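Local coordinates for protein SAM-dependent methyltransferase (Anabaena variabilis ATCC 29413, PDB 3GGD) that binds S-adenosyl-L-homocysteine and is probably a methyltransferase that uses S-adenosyl-L-methionine as methyl donor, at residues A158-F172 with Y232-H244. Residues are numbered along the deposited sequence; the frame is centred on the assembly and turned at random.
Sequences AMYLIELGTGCIDFF and YATPPAFWAVIKH. With CO (cobalt (II) ion), chain C; SO4 (sulfate ion), chain G; SO4 (sulfate ion), chain I; EDO (1,2-ethanediol), chain R.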
ATOM      1  N   ALA A 158      -7.008   4.611  13.948  1.00 58.64           N
ATOM      2  CA  ALA A 158      -5.689   3.975  14.008  1.00 59.47           C
ATOM      3  C   ALA A 158      -5.374   3.456  12.604  1.00 60.26           C
ATOM      4  O   ALA A 158      -6.279   3.158  11.816  1.00 59.60           O
ATOM      5  CB  ALA A 158      -5.609   2.821  15.069  1.00 58.46           C
HETATM    6  N   MSE A 159      -4.078   3.373  12.299  1.00 60.49           N
HETATM    7  CA  MSE A 159      -3.605   2.919  11.005  1.00 61.28           C
HETATM    8  C   MSE A 159      -2.642   1.779  11.178  1.00 60.77           C
HETATM    9  O   MSE A 159      -1.675   1.895  11.933  1.00 59.91           O
HETATM   10  CB  MSE A 159      -2.863   4.027  10.235  1.00 60.05           C
HETATM   11  CG  MSE A 159      -2.212   3.504   9.003  1.00 61.82           C
HETATM   12 SE   MSE A 159      -1.648   4.851   7.722  0.75 65.94          SE
HETATM   13  CE  MSE A 159      -0.446   5.910   8.838  1.00 57.48           C
ATOM     14  N   TYR A 160      -2.903   0.701  10.445  1.00 59.86           N
ATOM     15  CA  TYR A 160      -1.921  -0.336  10.264  1.00 60.16           C
ATOM     16  C   TYR A 160      -1.339  -0.136   8.867  1.00 60.25           C
ATOM     17  O   TYR A 160      -2.088  -0.026   7.892  1.00 59.31           O
ATOM     18  CB  TYR A 160      -2.543  -1.735  10.292  1.00 59.40           C
ATOM     19  CG  TYR A 160      -1.545  -2.852   9.899  1.00 58.81           C
ATOM     20  CD1 TYR A 160      -0.691  -3.421  10.835  1.00 56.86           C
ATOM     21  CD2 TYR A 160      -1.479  -3.334   8.590  1.00 59.77           C
ATOM     22  CE1 TYR A 160       0.177  -4.459  10.482  1.00 57.53           C
ATOM     23  CE2 TYR A 160      -0.601  -4.358   8.222  1.00 57.96           C
ATOM     24  CZ  TYR A 160       0.221  -4.909   9.179  1.00 58.96           C
ATOM     25  OH  TYR A 160       1.031  -5.942   8.813  1.00 60.58           O
ATOM     26  N   LEU A 161      -0.017  -0.072   8.783  1.00 60.36           N
ATOM     27  CA  LEU A 161       0.649  -0.061   7.480  1.00 61.72           C
ATOM     28  C   LEU A 161       1.794  -1.088   7.449  1.00 60.85           C
ATOM     29  O   LEU A 161       2.429  -1.378   8.467  1.00 60.48           O
ATOM     30  CB  LEU A 161       1.174   1.313   7.089  1.00 62.54           C
ATOM     31  CG  LEU A 161       2.419   1.901   7.796  1.00 64.69           C
ATOM     32  CD1 LEU A 161       2.923   3.163   6.965  1.00 67.21           C
ATOM     33  CD2 LEU A 161       2.128   2.262   9.223  1.00 64.09           C
ATOM     34  N   ILE A 162       1.979  -1.675   6.266  1.00 61.11           N
ATOM     35  CA  ILE A 162       3.073  -2.611   6.005  1.00 60.39           C
ATOM     36  C   ILE A 162       3.698  -2.148   4.672  1.00 60.86           C
ATOM     37  O   ILE A 162       3.006  -1.886   3.685  1.00 60.09           O
ATOM     38  CB  ILE A 162       2.608  -4.089   6.031  1.00 61.01           C
ATOM     39  CG1 ILE A 162       3.829  -5.007   5.822  1.00 60.75           C
ATOM     40  CG2 ILE A 162       1.416  -4.342   5.001  1.00 57.61           C
ATOM     41  CD1 ILE A 162       3.556  -6.541   5.916  1.00 59.63           C
ATOM     42  N   GLU A 163       5.010  -1.966   4.711  1.00 60.75           N
ATOM     43  CA  GLU A 163       5.764  -1.379   3.625  1.00 60.39           C
ATOM     44  C   GLU A 163       7.024  -2.206   3.388  1.00 60.03           C
ATOM     45  O   GLU A 163       7.384  -3.040   4.208  1.00 59.45           O
ATOM     46  CB  GLU A 163       6.159   0.062   4.022  1.00 60.51           C
ATOM     47  CG  GLU A 163       4.968   0.991   4.208  1.00 60.90           C
ATOM     48  CD  GLU A 163       4.187   1.225   2.932  1.00 64.04           C
ATOM     49  OE1 GLU A 163       4.809   1.123   1.837  1.00 62.95           O
ATOM     50  OE2 GLU A 163       2.939   1.468   3.018  1.00 64.97           O
ATOM     51  N   LEU A 164       7.693  -1.967   2.269  1.00 59.40           N
ATOM     52  CA  LEU A 164       9.001  -2.571   2.050  1.00 60.34           C
ATOM     53  C   LEU A 164       9.949  -1.785   2.921  1.00 60.50           C
ATOM     54  O   LEU A 164       9.864  -0.555   2.968  1.00 60.25           O
ATOM     55  CB  LEU A 164       9.394  -2.546   0.574  1.00 60.03           C
ATOM     56  CG  LEU A 164       8.430  -3.305  -0.371  1.00 61.38           C
ATOM     57  CD1 LEU A 164       8.998  -3.458  -1.801  1.00 62.17           C
ATOM     58  CD2 LEU A 164       8.048  -4.674   0.191  1.00 60.33           C
ATOM     59  N   GLY A 165      10.819  -2.497   3.628  1.00 60.88           N
ATOM     60  CA  GLY A 165      11.692  -1.889   4.605  1.00 61.64           C
ATOM     61  C   GLY A 165      13.158  -1.861   4.204  1.00 62.34           C
ATOM     62  O   GLY A 165      13.524  -2.111   3.042  1.00 62.78           O
ATOM     63  N   THR A 166      13.991  -1.503   5.170  1.00 62.27           N
ATOM     64  CA  THR A 166      15.439  -1.465   4.977  1.00 62.49           C
ATOM     65  C   THR A 166      15.861  -2.805   4.399  1.00 63.15           C
ATOM     66  O   THR A 166      15.407  -3.878   4.852  1.00 63.09           O
ATOM     67  CB  THR A 166      16.164  -1.220   6.317  1.00 62.06           C
ATOM     68  OG1 THR A 166      15.651  -0.013   6.871  1.00 62.66           O
ATOM     69  CG2 THR A 166      17.697  -1.112   6.137  1.00 58.61           C
ATOM     70  N   GLY A 167      16.703  -2.740   3.384  1.00 63.34           N
ATOM     71  CA  GLY A 167      17.143  -3.957   2.720  1.00 63.72           C
ATOM     72  C   GLY A 167      16.398  -4.202   1.432  1.00 63.78           C
ATOM     73  O   GLY A 167      16.802  -5.015   0.632  1.00 63.80           O
ATOM     74  N   CYS A 168      15.327  -3.459   1.203  1.00 65.07           N
ATOM     75  CA  CYS A 168      14.534  -3.652  -0.013  1.00 64.77           C
ATOM     76  C   CYS A 168      15.370  -3.627  -1.297  1.00 63.95           C
ATOM     77  O   CYS A 168      15.246  -4.512  -2.144  1.00 62.88           O
ATOM     78  CB  CYS A 168      13.443  -2.574  -0.109  1.00 65.48           C
ATOM     79  SG  CYS A 168      12.512  -2.601  -1.729  1.00 68.53           S
ATOM     80  N   ILE A 169      16.173  -2.579  -1.460  1.00 63.43           N
ATOM     81  CA  ILE A 169      16.940  -2.379  -2.701  1.00 63.38           C
ATOM     82  C   ILE A 169      18.038  -3.446  -2.827  1.00 62.87           C
ATOM     83  O   ILE A 169      18.238  -3.987  -3.906  1.00 62.55           O
ATOM     84  CB  ILE A 169      17.480  -0.906  -2.818  1.00 63.51           C
ATOM     85  CG1 ILE A 169      16.301   0.106  -2.817  1.00 64.85           C
ATOM     86  CG2 ILE A 169      18.426  -0.718  -4.033  1.00 63.60           C
ATOM     87  CD1 ILE A 169      15.201  -0.103  -3.854  1.00 65.29           C
ATOM     88  N   ASP A 170      18.729  -3.757  -1.732  1.00 62.18           N
ATOM     89  CA  ASP A 170      19.685  -4.843  -1.747  1.00 62.18           C
ATOM     90  C   ASP A 170      19.038  -6.188  -2.128  1.00 61.14           C
ATOM     91  O   ASP A 170      19.607  -6.987  -2.843  1.00 59.99           O
ATOM     92  CB  ASP A 170      20.303  -5.013  -0.376  1.00 62.93           C
ATOM     93  CG  ASP A 170      21.321  -3.919  -0.029  1.00 66.42           C
ATOM     94  OD1 ASP A 170      21.772  -3.150  -0.921  1.00 68.58           O
ATOM     95  OD2 ASP A 170      21.674  -3.856   1.170  1.00 73.39           O
ATOM     96  N   PHE A 171      17.859  -6.440  -1.594  1.00 60.36           N
ATOM     97  CA  PHE A 171      17.140  -7.659  -1.879  1.00 60.32           C
ATOM     98  C   PHE A 171      16.923  -7.813  -3.390  1.00 60.31           C
ATOM     99  O   PHE A 171      17.248  -8.846  -3.979  1.00 59.50           O
ATOM    100  CB  PHE A 171      15.783  -7.643  -1.158  1.00 60.90           C
ATOM    101  CG  PHE A 171      14.905  -8.805  -1.521  1.00 61.13           C
ATOM    102  CD1 PHE A 171      15.013 -10.008  -0.845  1.00 61.72           C
ATOM    103  CD2 PHE A 171      13.998  -8.695  -2.558  1.00 61.13           C
ATOM    104  CE1 PHE A 171      14.209 -11.089  -1.196  1.00 61.64           C
ATOM    105  CE2 PHE A 171      13.211  -9.766  -2.921  1.00 61.19           C
ATOM    106  CZ  PHE A 171      13.331 -10.976  -2.229  1.00 60.55           C
ATOM    107  N   PHE A 172      16.381  -6.774  -4.013  1.00 60.20           N
ATOM    108  CA  PHE A 172      16.126  -6.840  -5.450  1.00 60.93           C
ATOM    109  C   PHE A 172      17.411  -6.877  -6.287  1.00 60.57           C
ATOM    110  O   PHE A 172      17.493  -7.605  -7.277  1.00 59.94           O
ATOM    111  CB  PHE A 172      15.185  -5.728  -5.903  1.00 60.97           C
ATOM    112  CG  PHE A 172      13.773  -5.956  -5.507  1.00 61.28           C
ATOM    113  CD1 PHE A 172      13.078  -7.040  -6.007  1.00 62.27           C
ATOM    114  CD2 PHE A 172      13.130  -5.088  -4.647  1.00 62.69           C
ATOM    115  CE1 PHE A 172      11.793  -7.274  -5.628  1.00 63.15           C
ATOM    116  CE2 PHE A 172      11.815  -5.304  -4.253  1.00 63.27           C
ATOM    117  CZ  PHE A 172      11.133  -6.378  -4.746  1.00 62.61           C
ATOM    118  N   TYR A 232       8.295 -18.283  -3.310  1.00 66.05           N
ATOM    119  CA  TYR A 232       7.988 -16.927  -3.723  1.00 65.96           C
ATOM    120  C   TYR A 232       9.040 -15.941  -3.229  1.00 64.53           C
ATOM    121  O   TYR A 232       9.574 -16.105  -2.143  1.00 63.58           O
ATOM    122  CB  TYR A 232       6.642 -16.468  -3.181  1.00 67.22           C
ATOM    123  CG  TYR A 232       5.475 -17.132  -3.828  1.00 67.97           C
ATOM    124  CD1 TYR A 232       5.091 -16.780  -5.097  1.00 69.87           C
ATOM    125  CD2 TYR A 232       4.745 -18.105  -3.163  1.00 70.84           C
ATOM    126  CE1 TYR A 232       4.018 -17.371  -5.707  1.00 71.50           C
ATOM    127  CE2 TYR A 232       3.650 -18.714  -3.759  1.00 70.94           C
ATOM    128  CZ  TYR A 232       3.296 -18.339  -5.033  1.00 71.74           C
ATOM    129  OH  TYR A 232       2.228 -18.923  -5.667  1.00 72.51           O
ATOM    130  N   ALA A 233       9.292 -14.895  -4.019  1.00 62.67           N
ATOM    131  CA  ALA A 233      10.182 -13.801  -3.600  1.00 61.60           C
ATOM    132  C   ALA A 233       9.485 -12.996  -2.506  1.00 60.89           C
ATOM    133  O   ALA A 233       8.339 -12.512  -2.684  1.00 60.20           O
ATOM    134  CB  ALA A 233      10.564 -12.911  -4.771  1.00 60.62           C
ATOM    135  N   THR A 234      10.168 -12.872  -1.367  1.00 60.55           N
ATOM    136  CA  THR A 234       9.620 -12.189  -0.208  1.00 60.95           C
ATOM    137  C   THR A 234      10.602 -11.109   0.321  1.00 61.19           C
ATOM    138  O   THR A 234      11.436 -11.382   1.187  1.00 61.32           O
ATOM    139  CB  THR A 234       9.314 -13.177   0.941  1.00 60.64           C
ATOM    140  OG1 THR A 234      10.526 -13.812   1.347  1.00 60.63           O
ATOM    141  CG2 THR A 234       8.274 -14.245   0.560  1.00 59.45           C
ATOM    142  N   PRO A 235      10.501  -9.891  -0.196  1.00 60.92           N
ATOM    143  CA  PRO A 235      11.354  -8.813   0.313  1.00 61.48           C
ATOM    144  C   PRO A 235      11.083  -8.449   1.782  1.00 61.98           C
ATOM    145  O   PRO A 235      10.005  -8.741   2.321  1.00 61.78           O
ATOM    146  CB  PRO A 235      11.000  -7.625  -0.589  1.00 61.42           C
ATOM    147  CG  PRO A 235       9.629  -7.948  -1.143  1.00 61.65           C
ATOM    148  CD  PRO A 235       9.594  -9.440  -1.266  1.00 60.95           C
ATOM    149  N   PRO A 236      12.061  -7.798   2.435  1.00 62.68           N
ATOM    150  CA  PRO A 236      11.891  -7.430   3.843  1.00 61.85           C
ATOM    151  C   PRO A 236      10.835  -6.358   4.009  1.00 61.32           C
ATOM    152  O   PRO A 236      10.740  -5.433   3.186  1.00 60.59           O
ATOM    153  CB  PRO A 236      13.272  -6.928   4.253  1.00 62.52           C
ATOM    154  CG  PRO A 236      13.947  -6.508   2.975  1.00 63.15           C
ATOM    155  CD  PRO A 236      13.385  -7.405   1.903  1.00 63.08           C
ATOM    156  N   ALA A 237      10.050  -6.502   5.080  1.00 60.64           N
ATOM    157  CA  ALA A 237       8.918  -5.629   5.392  1.00 59.95           C
ATOM    158  C   ALA A 237       9.167  -4.853   6.679  1.00 59.62           C
ATOM    159  O   ALA A 237      10.021  -5.199   7.497  1.00 59.00           O
ATOM    160  CB  ALA A 237       7.621  -6.445   5.502  1.00 59.90           C
ATOM    161  N   PHE A 238       8.436  -3.764   6.813  1.00 59.05           N
ATOM    162  CA  PHE A 238       8.358  -2.981   8.022  1.00 58.89           C
ATOM    163  C   PHE A 238       6.874  -2.753   8.211  1.00 59.26           C
ATOM    164  O   PHE A 238       6.188  -2.372   7.253  1.00 59.63           O
ATOM    165  CB  PHE A 238       9.028  -1.595   7.888  1.00 59.19           C
ATOM    166  CG  PHE A 238       8.632  -0.643   8.977  1.00 58.84           C
ATOM    167  CD1 PHE A 238       9.198  -0.730  10.217  1.00 62.61           C
ATOM    168  CD2 PHE A 238       7.635   0.286   8.780  1.00 62.90           C
ATOM    169  CE1 PHE A 238       8.817   0.092  11.236  1.00 61.97           C
ATOM    170  CE2 PHE A 238       7.257   1.136   9.818  1.00 61.96           C
ATOM    171  CZ  PHE A 238       7.855   1.002  11.049  1.00 61.21           C
ATOM    172  N   TRP A 239       6.383  -2.947   9.435  1.00 59.63           N
ATOM    173  CA  TRP A 239       4.975  -2.660   9.734  1.00 59.43           C
ATOM    174  C   TRP A 239       4.822  -2.006  11.092  1.00 59.24           C
ATOM    175  O   TRP A 239       5.677  -2.166  11.996  1.00 58.44           O
ATOM    176  CB  TRP A 239       4.081  -3.936   9.651  1.00 59.26           C
ATOM    177  CG  TRP A 239       4.383  -4.970  10.655  1.00 58.36           C
ATOM    178  CD1 TRP A 239       5.206  -6.044  10.480  1.00 58.82           C
ATOM    179  CD2 TRP A 239       3.881  -5.072  12.001  1.00 57.06           C
ATOM    180  NE1 TRP A 239       5.252  -6.796  11.615  1.00 58.54           N
ATOM    181  CE2 TRP A 239       4.443  -6.237  12.563  1.00 58.52           C
ATOM    182  CE3 TRP A 239       3.006  -4.306  12.772  1.00 58.60           C
ATOM    183  CZ2 TRP A 239       4.186  -6.647  13.876  1.00 59.90           C
ATOM    184  CZ3 TRP A 239       2.746  -4.714  14.070  1.00 57.95           C
ATOM    185  CH2 TRP A 239       3.324  -5.881  14.605  1.00 58.80           C
ATOM    186  N   ALA A 240       3.732  -1.244  11.213  1.00 58.91           N
ATOM    187  CA  ALA A 240       3.411  -0.549  12.450  1.00 59.11           C
ATOM    188  C   ALA A 240       1.910  -0.285  12.567  1.00 59.11           C
ATOM    189  O   ALA A 240       1.184  -0.197  11.562  1.00 59.59           O
ATOM    190  CB  ALA A 240       4.221   0.804  12.573  1.00 57.39           C
ATOM    191  N   VAL A 241       1.454  -0.197  13.815  1.00 58.92           N
ATOM    192  CA  VAL A 241       0.136   0.368  14.096  1.00 58.44           C
ATOM    193  C   VAL A 241       0.390   1.696  14.833  1.00 59.23           C
ATOM    194  O   VAL A 241       1.082   1.717  15.866  1.00 58.28           O
ATOM    195  CB  VAL A 241      -0.755  -0.562  14.975  1.00 58.86           C
ATOM    196  CG1 VAL A 241      -2.077   0.111  15.222  1.00 57.10           C
ATOM    197  CG2 VAL A 241      -0.954  -1.952  14.308  1.00 54.95           C
ATOM    198  N   ILE A 242      -0.170   2.789  14.290  1.00 59.35           N
ATOM    199  CA  ILE A 242      -0.001   4.121  14.879  1.00 59.14           C
ATOM    200  C   ILE A 242      -1.357   4.790  15.128  1.00 59.79           C
ATOM    201  O   ILE A 242      -2.357   4.487  14.455  1.00 59.57           O
ATOM    202  CB  ILE A 242       0.961   5.019  14.029  1.00 59.27           C
ATOM    203  CG1 ILE A 242       0.295   5.493  12.712  1.00 59.85           C
ATOM    204  CG2 ILE A 242       2.279   4.254  13.723  1.00 56.59           C
ATOM    205  CD1 ILE A 242       1.145   6.534  11.916  1.00 56.70           C
ATOM    206  N   LYS A 243      -1.388   5.675  16.121  1.00 59.57           N
ATOM    207  CA  LYS A 243      -2.584   6.421  16.480  1.00 59.36           C
ATOM    208  C   LYS A 243      -2.128   7.795  17.023  1.00 58.90           C
ATOM    209  O   LYS A 243      -1.092   7.884  17.685  1.00 58.68           O
ATOM    210  CB  LYS A 243      -3.353   5.632  17.517  1.00 59.45           C
ATOM    211  CG  LYS A 243      -4.724   6.200  17.917  1.00 61.38           C
ATOM    212  CD  LYS A 243      -5.477   5.176  18.750  1.00 60.72           C
ATOM    213  CE  LYS A 243      -6.883   5.635  19.132  1.00 62.71           C
ATOM    214  NZ  LYS A 243      -6.727   6.736  20.148  1.00 66.48           N
ATOM    215  N   HIS A 244      -2.864   8.862  16.708  1.00 58.67           N
ATOM    216  CA  HIS A 244      -2.472  10.190  17.185  1.00 58.77           C
ATOM    217  C   HIS A 244      -2.265  10.157  18.713  1.00 59.64           C
ATOM    218  O   HIS A 244      -3.057   9.555  19.485  1.00 59.20           O
ATOM    219  CB  HIS A 244      -3.462  11.300  16.723  1.00 57.79           C
ATOM    220  CG  HIS A 244      -2.921  12.698  16.846  1.00 55.95           C
ATOM    221  ND1 HIS A 244      -2.712  13.291  18.065  1.00 53.01           N
ATOM    222  CD2 HIS A 244      -2.549  13.618  15.915  1.00 55.05           C
ATOM    223  CE1 HIS A 244      -2.213  14.509  17.893  1.00 53.53           C
ATOM    224  NE2 HIS A 244      -2.118  14.746  16.599  1.00 54.42           N
TER
HETATM  225 CO    CO C 246      -1.360  16.090  15.248  1.00 49.62          CO
HETATM  226  S   SO4 G 250      18.376  -0.848   0.985  1.00 92.32           S
HETATM  227  O1  SO4 G 250      18.461  -2.235   0.519  1.00 90.20           O
HETATM  228  O2  SO4 G 250      19.630  -0.129   0.704  1.00 92.41           O
HETATM  229  O3  SO4 G 250      17.970  -0.784   2.412  1.00 91.11           O
HETATM  230  O4  SO4 G 250      17.347  -0.158   0.201  1.00 95.51           O
HETATM  231  S   SO4 I 252      -9.847   7.857  21.043  1.00136.84           S
HETATM  232  O1  SO4 I 252     -11.204   7.924  21.583  1.00138.09           O
HETATM  233  O2  SO4 I 252      -9.755   6.721  20.126  1.00137.54           O
HETATM  234  O3  SO4 I 252      -8.864   7.703  22.118  1.00136.78           O
HETATM  235  O4  SO4 I 252      -9.603   9.101  20.323  1.00137.76           O
HETATM  236  C1  EDO R 261       8.074  -8.959  13.835  1.00 77.71           C
HETATM  237  O1  EDO R 261       9.435  -8.567  13.757  1.00 78.43           O
HETATM  238  C2  EDO R 261       7.661  -9.290  12.410  1.00 77.01           C
HETATM  239  O2  EDO R 261       6.278  -9.574  12.379  1.00 75.24           O
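Pro235 CA sits over the centre of one face of the Phe171 ring, 3.7 Å from its centroid and almost on its normal, in a CH-pi contact. The ring reaches this place because its CG is anti to the backbone N (chi1 174°). Ala233 CB lies at the ring's edge, and Pro236 CD touches Phe171 CB at its root. An alanine in place of Phe171 would probably cost Pro235 CA its CH-pi partner and open a gap between the start of helix 168-179 and the loop entering strand 237-244. Pro236 CG packs against Thr166 O in the type II turn from Gly165 to Cys168, while Pro236 O accepts a nearly straight bond from Gly165 N (3.0 Å), with the donor above the carbonyl plane.

Beyond this bond, strands 158-164 and 237-244 run antiparallel. Paired backbone bonds join Met159 to Ile242, Leu161 to Ala240 and Glu163 to Phe238. On the sheet face carrying Tyr160 and Ile162, Tyr160 CE1 comes within 3.6 Å of Trp239 CE3, the tyrosine ring and the six-membered ring of the indole inclined by 33°, and Val241 CG2 meets the tyrosine ring at its edge. On the face carrying Met159, Met159 CE lies 3.5 Å from Ile242 CD1, the two side chains side by side and pointing the same way.

Second-shell bonds hold the polar ends: Asp46 and Arg49 grip Tyr160 OH, and backbone N-H groups of Gly133, Phe134 and His135 hold the Glu163 carboxylate. The antiparallel final strand is characteristic of the Rossmann-like class I methyltransferase fold. Here strand 237-244 lies between strands 158-164 and 211-217, strand 127-131 flanks 158-164 in parallel, and helix 43-50 packs on the face bearing Ile162 and Val241.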